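PDB 5E7H: IPT/TIG domain-containing protein BACOVA_02650 from Bacteroides ovatus, which binds polysaccharide at the cell surface and probably captures xyloglucan before its transport into the periplasm for degradation. Local coordinates for residues 158-163 / 212-217; 144-149 / 221-226. One frame throughout, in Å; residues are numbered along the deposited sequence.

Contact 1 of 2, residues 158-163 / 212-217; sequences DDLKLQ and VSLSSV
Through a water, the carboxylate of D158 meets the hydroxyl of S215: water 1 donates to D158 OD1 and lies 2.8 Å from S215 OG. Their closest direct approach is D158 OD1 to S215 CB, 3.7 Å. At L160 the strand begins, and its carbonyl O takes two donors, L214 N at 3.0 Å and water 2, which in turn accepts from S215 N. The L214 bond is straight at hydrogen (167°), although its donor sits 34° out of the carbonyl plane. The side chains of L160 and L214 run side by side in the same direction, with L214 CD2 3.8 Å from L160 CB; I155 and I157 add to this apolar patch. K161 pairs with S213 as a non-hydrogen-bonded antiparallel pair, its CB 3.3 Å from V212 O while the extended chain beyond leads away. L162 and V212 form the hydrogen-bonded pair that follows, with L162 N to V212 O and V212 N to L162 O both 2.9 Å. On the face they share, V212 CG2 rests against L162 CB, and M181 touches L162 from strand 176-181. Strand 207-213 thus pairs with strand 160-168 in the xyloglucan-binding domain until S213, where a 3-10 turn takes over. With L214 N bound directly to L160 O and S215 N reached through water 2, one carbonyl oxygen carries backbone contact on into that turn.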
ATOM      1  N   ASP A 158      -0.467  17.512   6.860  1.00 18.53           N
ATOM      2  CA  ASP A 158      -1.601  16.947   7.609  1.00 20.95           C
ATOM      3  C   ASP A 158      -2.703  16.389   6.712  1.00 21.87           C
ATOM      4  O   ASP A 158      -3.523  15.578   7.175  1.00 22.78           O
ATOM      5  CB  ASP A 158      -2.228  18.010   8.537  1.00 24.42           C
ATOM      6  CG  ASP A 158      -1.414  18.259   9.794  1.00 52.79           C
ATOM      7  OD1 ASP A 158      -0.689  17.343  10.245  1.00 58.86           O
ATOM      8  OD2 ASP A 158      -1.514  19.376  10.347  1.00 64.65           O
ATOM      9  N   ASP A 159      -2.753  16.822   5.449  1.00 17.56           N
ATOM     10  CA  ASP A 159      -3.796  16.371   4.515  1.00 17.45           C
ATOM     11  C   ASP A 159      -3.320  15.239   3.588  1.00 16.89           C
ATOM     12  O   ASP A 159      -4.037  14.876   2.648  1.00 19.41           O
ATOM     13  CB  ASP A 159      -4.287  17.541   3.664  1.00 17.98           C
ATOM     14  CG  ASP A 159      -5.023  18.596   4.473  1.00 27.46           C
ATOM     15  OD1 ASP A 159      -5.388  18.334   5.641  1.00 30.00           O
ATOM     16  OD2 ASP A 159      -5.236  19.689   3.916  1.00 30.44           O
ATOM     17  N   LEU A 160      -2.123  14.692   3.846  1.00 15.03           N
ATOM     18  CA  LEU A 160      -1.529  13.639   3.014  1.00 14.18           C
ATOM     19  C   LEU A 160      -1.285  12.361   3.819  1.00 14.51           C
ATOM     20  O   LEU A 160      -1.068  12.407   5.034  1.00 16.01           O
ATOM     21  CB  LEU A 160      -0.199  14.130   2.408  1.00 14.46           C
ATOM     22  CG  LEU A 160      -0.325  15.352   1.494  1.00 14.81           C
ATOM     23  CD1 LEU A 160       1.059  15.845   1.093  1.00 16.26           C
ATOM     24  CD2 LEU A 160      -1.152  15.036   0.260  1.00 16.98           C
ATOM     25  N   LYS A 161      -1.260  11.232   3.127  1.00 14.10           N
ATOM     26  CA  LYS A 161      -0.901   9.966   3.749  1.00 15.32           C
ATOM     27  C   LYS A 161       0.090   9.203   2.900  1.00 15.63           C
ATOM     28  O   LYS A 161       0.144   9.356   1.672  1.00 16.19           O
ATOM     29  CB  LYS A 161      -2.150   9.112   4.035  1.00 19.68           C
ATOM     30  CG  LYS A 161      -3.040   8.844   2.874  1.00 22.27           C
ATOM     31  CD  LYS A 161      -4.358   8.201   3.346  1.00 21.40           C
ATOM     32  CE  LYS A 161      -5.227   7.916   2.163  1.00 21.52           C
ATOM     33  NZ  LYS A 161      -6.512   7.258   2.575  1.00 24.02           N
ATOM     34  N   LEU A 162       0.893   8.392   3.572  1.00 14.36           N
ATOM     35  CA  LEU A 162       1.785   7.435   2.930  1.00 13.06           C
ATOM     36  C   LEU A 162       1.075   6.100   2.897  1.00 13.67           C
ATOM     37  O   LEU A 162       0.668   5.594   3.943  1.00 16.31           O
ATOM     38  CB  LEU A 162       3.099   7.306   3.692  1.00 14.58           C
ATOM     39  CG  LEU A 162       4.078   6.266   3.174  1.00 15.87           C
ATOM     40  CD1 LEU A 162       4.660   6.696   1.834  1.00 15.18           C
ATOM     41  CD2 LEU A 162       5.174   6.034   4.183  1.00 17.48           C
ATOM     42  N   GLN A 163       0.945   5.534   1.704  1.00 12.73           N
ATOM     43  CA  GLN A 163       0.359   4.204   1.515  1.00 13.44           C
ATOM     44  C   GLN A 163       1.409   3.306   0.908  1.00 13.51           C
ATOM     45  O   GLN A 163       2.302   3.762   0.183  1.00 14.31           O
ATOM     46  CB  GLN A 163      -0.854   4.230   0.581  1.00 18.46           C
ATOM     47  CG  GLN A 163      -2.060   4.920   1.077  1.00 24.35           C
ATOM     48  CD  GLN A 163      -3.196   4.802   0.069  1.00 20.02           C
ATOM     49  OE1 GLN A 163      -2.971   4.703  -1.146  1.00 18.43           O
ATOM     50  NE2 GLN A 163      -4.407   4.814   0.569  1.00 21.47           N
ATOM     51  N   VAL A 212      -0.360   5.309   6.642  1.00 17.28           N
ATOM     52  CA  VAL A 212      -0.111   6.154   7.820  1.00 16.98           C
ATOM     53  C   VAL A 212      -0.213   7.634   7.448  1.00 17.78           C
ATOM     54  O   VAL A 212       0.048   8.006   6.305  1.00 17.34           O
ATOM     55  CB  VAL A 212       1.275   5.880   8.455  1.00 18.72           C
ATOM     56  CG1 VAL A 212       1.360   4.437   8.945  1.00 22.74           C
ATOM     57  CG2 VAL A 212       2.407   6.177   7.486  1.00 19.02           C
ATOM     58  N   SER A 213      -0.597   8.487   8.399  1.00 16.60           N
ATOM     59  CA  SER A 213      -0.537   9.921   8.138  1.00 16.72           C
ATOM     60  C   SER A 213       0.890  10.298   7.743  1.00 16.24           C
ATOM     61  O   SER A 213       1.867   9.846   8.350  1.00 17.09           O
ATOM     62  CB  SER A 213      -0.960  10.730   9.362  1.00 19.20           C
ATOM     63  OG  SER A 213      -2.341  10.566   9.614  1.00 29.31           O
ATOM     64  N   LEU A 214       1.030  11.139   6.724  1.00 14.23           N
ATOM     65  CA  LEU A 214       2.371  11.544   6.327  1.00 14.37           C
ATOM     66  C   LEU A 214       3.036  12.337   7.450  1.00 15.79           C
ATOM     67  O   LEU A 214       4.259  12.320   7.561  1.00 15.09           O
ATOM     68  CB  LEU A 214       2.333  12.361   5.024  1.00 14.39           C
ATOM     69  CG  LEU A 214       3.701  12.678   4.393  1.00 14.66           C
ATOM     70  CD1 LEU A 214       4.474  11.400   4.046  1.00 14.75           C
ATOM     71  CD2 LEU A 214       3.529  13.535   3.122  1.00 15.14           C
ATOM     72  N   SER A 215       2.254  12.994   8.306  1.00 15.95           N
ATOM     73  CA  SER A 215       2.814  13.709   9.450  1.00 17.21           C
ATOM     74  C   SER A 215       3.522  12.781  10.448  1.00 17.72           C
ATOM     75  O   SER A 215       4.274  13.267  11.306  1.00 18.74           O
ATOM     76  CB  SER A 215       1.715  14.496  10.171  1.00 19.67           C
ATOM     77  OG  SER A 215       0.722  13.634  10.709  1.00 21.80           O
ATOM     78  N   SER A 216       3.271  11.473  10.363  1.00 17.27           N
ATOM     79  CA  SER A 216       3.951  10.535  11.263  1.00 17.21           C
ATOM     80  C   SER A 216       5.376  10.238  10.803  1.00 18.45           C
ATOM     81  O   SER A 216       6.131   9.613  11.557  1.00 18.54           O
ATOM     82  CB  SER A 216       3.162   9.237  11.405  1.00 23.56           C
ATOM     83  OG  SER A 216       3.230   8.460  10.240  1.00 28.85           O
ATOM     84  N   VAL A 217       5.767  10.699   9.610  1.00 15.62           N
ATOM     85  CA  VAL A 217       7.158  10.528   9.176  1.00 15.79           C
ATOM     86  C   VAL A 217       7.746  11.856   8.653  1.00 16.37           C
ATOM     87  O   VAL A 217       8.960  11.949   8.493  1.00 18.24           O
ATOM     88  CB  VAL A 217       7.337   9.311   8.157  1.00 36.71           C
ATOM     89  CG1 VAL A 217       6.093   8.535   7.912  1.00 22.86           C
ATOM     90  CG2 VAL A 217       8.162   9.607   6.925  1.00 22.61           C
TER
HETATM   91  O   HOH W   1      -1.898  14.322  10.181  1.00 32.36           O
HETATM   92  O   HOH W   2      -0.583  13.676   7.732  1.00 20.06           O

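Contact 2 of 2, residues 144-149 / 221-226; sequences QWVNTS and ATYQDF. With FMT (formic acid), chain E.
W145 and F226 form a T-shaped (edge-to-face) aromatic pair that joins the loop after strand 133-142 to the short helix 223-227 of the xyloglucan-binding domain. The edge of F226 points at one face of the W145 six-membered ring, the centroids 4.8 Å apart and the planes at 68°. F226 CZ leads, standing 3.5 Å above the indole plane and displaced toward its rim. The phenyl group gets there with CG anti to the backbone nitrogen (chi1 163°). M181 touches both rings, and W145 NE1 donates to the carbonyl of S231, which helps to fix the turn of the indole.

Apolar contact continues beside Y223. V146 CB lies 4.3 Å from Y223 CZ, the two side chains crossing at about a right angle, and I151 touches both. The methyl CG2 of T148 approaches the phenol ring obliquely, 4.4 Å from Y223 CE2. L227, which with N230 binds a sodium ion, touches W145 and T148.

Among the polar contacts, one hydrogen bond crosses between the segments. Y223 OH donates to V146 O at 2.7 Å, meeting a lone pair in the carbonyl plane, and the carbonyl oxygen in turn lies at the edge of the phenol ring. A buried tyrosine hydroxyl therefore finds an acceptor in the loop backbone. Each segment is also braced internally. T222 and D225 make a capping box at the start of the helix, where D225 OD2 accepts from T222 N and the return bond from D225 N to T222 OG1 is weak. N147 closes an Asx turn, its OD1 accepting from S149 N on a lone pair. From the same amide, N147 ND2 reaches O2 of a formic acid molecule, probably from the crystallisation liquor, in a weak hydrogen bond of 3.3 Å.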
ATOM      1  N   GLN A 144      11.275   9.041  -5.763  1.00 12.95           N
ATOM      2  CA  GLN A 144      10.897  10.058  -6.733  1.00 13.76           C
ATOM      3  C   GLN A 144       9.655  10.731  -6.190  1.00 13.05           C
ATOM      4  O   GLN A 144       8.565  10.163  -6.245  1.00 13.79           O
ATOM      5  CB  GLN A 144      10.640   9.429  -8.096  1.00 17.36           C
ATOM      6  CG  GLN A 144      10.239  10.418  -9.163  1.00 21.76           C
ATOM      7  CD  GLN A 144       9.917   9.737 -10.475  1.00 33.07           C
ATOM      8  OE1 GLN A 144       8.904  10.038 -11.108  1.00 42.30           O
ATOM      9  NE2 GLN A 144      10.773   8.806 -10.888  1.00 28.80           N
ATOM     10  N   TRP A 145       9.811  11.907  -5.576  1.00 13.29           N
ATOM     11  CA  TRP A 145       8.656  12.514  -4.903  1.00 13.71           C
ATOM     12  C   TRP A 145       7.592  12.862  -5.935  1.00 13.57           C
ATOM     13  O   TRP A 145       7.892  13.107  -7.103  1.00 15.05           O
ATOM     14  CB  TRP A 145       9.066  13.760  -4.097  1.00 13.60           C
ATOM     15  CG  TRP A 145      10.149  13.505  -3.056  1.00 12.71           C
ATOM     16  CD1 TRP A 145      11.336  14.161  -2.978  1.00 15.18           C
ATOM     17  CD2 TRP A 145      10.154  12.542  -1.981  1.00 11.42           C
ATOM     18  NE1 TRP A 145      12.081  13.682  -1.932  1.00 15.98           N
ATOM     19  CE2 TRP A 145      11.389  12.688  -1.303  1.00 13.99           C
ATOM     20  CE3 TRP A 145       9.245  11.588  -1.506  1.00 12.68           C
ATOM     21  CZ2 TRP A 145      11.739  11.903  -0.201  1.00 14.72           C
ATOM     22  CZ3 TRP A 145       9.597  10.810  -0.410  1.00 13.48           C
ATOM     23  CH2 TRP A 145      10.844  10.973   0.228  1.00 13.89           C
ATOM     24  N   VAL A 146       6.343  12.897  -5.477  1.00 12.99           N
ATOM     25  CA  VAL A 146       5.211  13.206  -6.349  1.00 13.44           C
ATOM     26  C   VAL A 146       5.370  14.626  -6.885  1.00 14.84           C
ATOM     27  O   VAL A 146       5.717  15.555  -6.154  1.00 14.50           O
ATOM     28  CB  VAL A 146       3.864  13.056  -5.601  1.00 12.72           C
ATOM     29  CG1 VAL A 146       2.698  13.320  -6.544  1.00 14.02           C
ATOM     30  CG2 VAL A 146       3.752  11.671  -4.984  1.00 13.77           C
ATOM     31  N   ASN A 147       5.124  14.800  -8.180  1.00 14.43           N
ATOM     32  CA  ASN A 147       5.211  16.088  -8.820  1.00 15.00           C
ATOM     33  C   ASN A 147       4.195  17.073  -8.253  1.00 16.25           C
ATOM     34  O   ASN A 147       3.090  16.664  -7.903  1.00 14.89           O
ATOM     35  CB  ASN A 147       4.985  15.911 -10.317  1.00 17.81           C
ATOM     36  CG  ASN A 147       5.486  17.083 -11.132  1.00 21.42           C
ATOM     37  OD1 ASN A 147       4.941  18.188 -11.085  1.00 23.75           O
ATOM     38  ND2 ASN A 147       6.536  16.839 -11.906  1.00 29.45           N
ATOM     39  N   THR A 148       4.543  18.353  -8.196  1.00 16.42           N
ATOM     40  CA  THR A 148       3.613  19.361  -7.678  1.00 15.47           C
ATOM     41  C   THR A 148       2.448  19.606  -8.647  1.00 16.43           C
ATOM     42  O   THR A 148       1.461  20.256  -8.283  1.00 19.18           O
ATOM     43  CB  THR A 148       4.314  20.694  -7.339  1.00 19.27           C
ATOM     44  OG1 THR A 148       5.035  21.188  -8.472  1.00 23.47           O
ATOM     45  CG2 THR A 148       5.253  20.514  -6.159  1.00 19.49           C
ATOM     46  N   SER A 149       2.523  19.078  -9.866  1.00 18.24           N
ATOM     47  CA  SER A 149       1.352  19.121 -10.755  1.00 19.89           C
ATOM     48  C   SER A 149       0.264  18.145 -10.295  1.00 21.42           C
ATOM     49  O   SER A 149      -0.883  18.221 -10.773  1.00 24.99           O
ATOM     50  CB  SER A 149       1.748  18.809 -12.201  1.00 23.13           C
ATOM     51  OG  SER A 149       2.190  17.471 -12.303  1.00 28.58           O
ATOM     52  N   ALA A 221       5.419  21.664   7.484  1.00 18.11           N
ATOM     53  CA  ALA A 221       4.053  22.166   7.447  1.00 17.58           C
ATOM     54  C   ALA A 221       3.334  21.809   6.150  1.00 20.41           C
ATOM     55  O   ALA A 221       2.202  21.301   6.171  1.00 19.14           O
ATOM     56  CB  ALA A 221       4.056  23.652   7.648  1.00 20.38           C
ATOM     57  N   THR A 222       3.973  22.092   5.017  1.00 18.02           N
ATOM     58  CA  THR A 222       3.370  21.843   3.708  1.00 15.92           C
ATOM     59  C   THR A 222       4.248  20.956   2.838  1.00 14.41           C
ATOM     60  O   THR A 222       5.426  20.727   3.151  1.00 15.09           O
ATOM     61  CB  THR A 222       3.138  23.128   2.914  1.00 17.87           C
ATOM     62  OG1 THR A 222       4.412  23.687   2.566  1.00 19.08           O
ATOM     63  CG2 THR A 222       2.335  24.175   3.699  1.00 19.07           C
ATOM     64  N   TYR A 223       3.670  20.466   1.749  1.00 14.12           N
ATOM     65  CA  TYR A 223       4.378  19.594   0.842  1.00 13.50           C
ATOM     66  C   TYR A 223       5.603  20.327   0.267  1.00 14.13           C
ATOM     67  O   TYR A 223       6.676  19.724   0.165  1.00 15.38           O
ATOM     68  CB  TYR A 223       3.412  19.080  -0.248  1.00 13.78           C
ATOM     69  CG  TYR A 223       3.985  18.003  -1.092  1.00 12.71           C
ATOM     70  CD1 TYR A 223       4.449  16.813  -0.538  1.00 13.33           C
ATOM     71  CD2 TYR A 223       4.091  18.177  -2.450  1.00 12.90           C
ATOM     72  CE1 TYR A 223       5.017  15.823  -1.341  1.00 13.83           C
ATOM     73  CE2 TYR A 223       4.644  17.198  -3.261  1.00 13.37           C
ATOM     74  CZ  TYR A 223       5.113  16.036  -2.712  1.00 12.94           C
ATOM     75  OH  TYR A 223       5.683  15.038  -3.490  1.00 14.30           O
ATOM     76  N   GLN A 224       5.475  21.607  -0.068  1.00 14.61           N
ATOM     77  CA  GLN A 224       6.628  22.356  -0.588  1.00 16.44           C
ATOM     78  C   GLN A 224       7.755  22.435   0.438  1.00 16.76           C
ATOM     79  O   GLN A 224       8.942  22.374   0.090  1.00 15.62           O
ATOM     80  CB  GLN A 224       6.228  23.765  -1.010  1.00 16.66           C
ATOM     81  CG  GLN A 224       7.370  24.538  -1.712  1.00 16.70           C
ATOM     82  CD  GLN A 224       7.806  23.843  -2.985  1.00 16.54           C
ATOM     83  OE1 GLN A 224       7.272  24.098  -4.061  1.00 19.60           O
ATOM     84  NE2 GLN A 224       8.804  22.970  -2.871  1.00 16.82           N
ATOM     85  N   ASP A 225       7.411  22.604   1.709  1.00 16.79           N
ATOM     86  CA  ASP A 225       8.449  22.661   2.742  1.00 17.50           C
ATOM     87  C   ASP A 225       9.224  21.336   2.822  1.00 16.34           C
ATOM     88  O   ASP A 225      10.459  21.303   2.987  1.00 17.95           O
ATOM     89  CB  ASP A 225       7.828  22.979   4.102  1.00 17.09           C
ATOM     90  CG  ASP A 225       7.195  24.352   4.152  1.00 23.81           C
ATOM     91  OD1 ASP A 225       7.743  25.318   3.572  1.00 23.46           O
ATOM     92  OD2 ASP A 225       6.123  24.455   4.780  1.00 29.27           O
ATOM     93  N   PHE A 226       8.498  20.226   2.723  1.00 14.48           N
ATOM     94  CA  PHE A 226       9.066  18.894   2.691  1.00 14.96           C
ATOM     95  C   PHE A 226       9.999  18.747   1.490  1.00 16.20           C
ATOM     96  O   PHE A 226      11.145  18.288   1.628  1.00 15.48           O
ATOM     97  CB  PHE A 226       7.912  17.878   2.673  1.00 14.30           C
ATOM     98  CG  PHE A 226       8.284  16.481   2.231  1.00 12.64           C
ATOM     99  CD1 PHE A 226       8.985  15.631   3.066  1.00 15.95           C
ATOM    100  CD2 PHE A 226       7.886  16.018   0.984  1.00 14.61           C
ATOM    101  CE1 PHE A 226       9.297  14.317   2.644  1.00 16.14           C
ATOM    102  CE2 PHE A 226       8.183  14.731   0.573  1.00 15.38           C
ATOM    103  CZ  PHE A 226       8.890  13.888   1.404  1.00 15.92           C
TER
HETATM  104  C   FMT E 504       8.218  13.899 -12.964  1.00 54.58           C
HETATM  105  O1  FMT E 504       7.092  13.442 -13.297  1.00 56.52           O
HETATM  106  O2  FMT E 504       8.438  14.190 -11.756  1.00 51.11           O

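Overall arrangement
From the N terminus, the chain passes through the IPT/TIG region before entering the xyloglucan-binding domain, where both contacts lie. Loop 144-149 comes first and meets its partner, 221-226, about 70 residues later; within that span, segment 158-163 opens strand 160-168, and the later segment 212-217 returns to it, so contact 1 closes the inner loop and contact 2 the outer one. Contact 1 joins two strands of the antiparallel sheet that also includes strand 246-259, whereas contact 2 fastens a loop to helix 223-227, which follows strand 207-213. Their centres are 12 Å apart, and they meet where L160 CD1 packs 3.9 Å from Y223 CD1. Through M181, strand 176-181 of the five-stranded sheet lies against both.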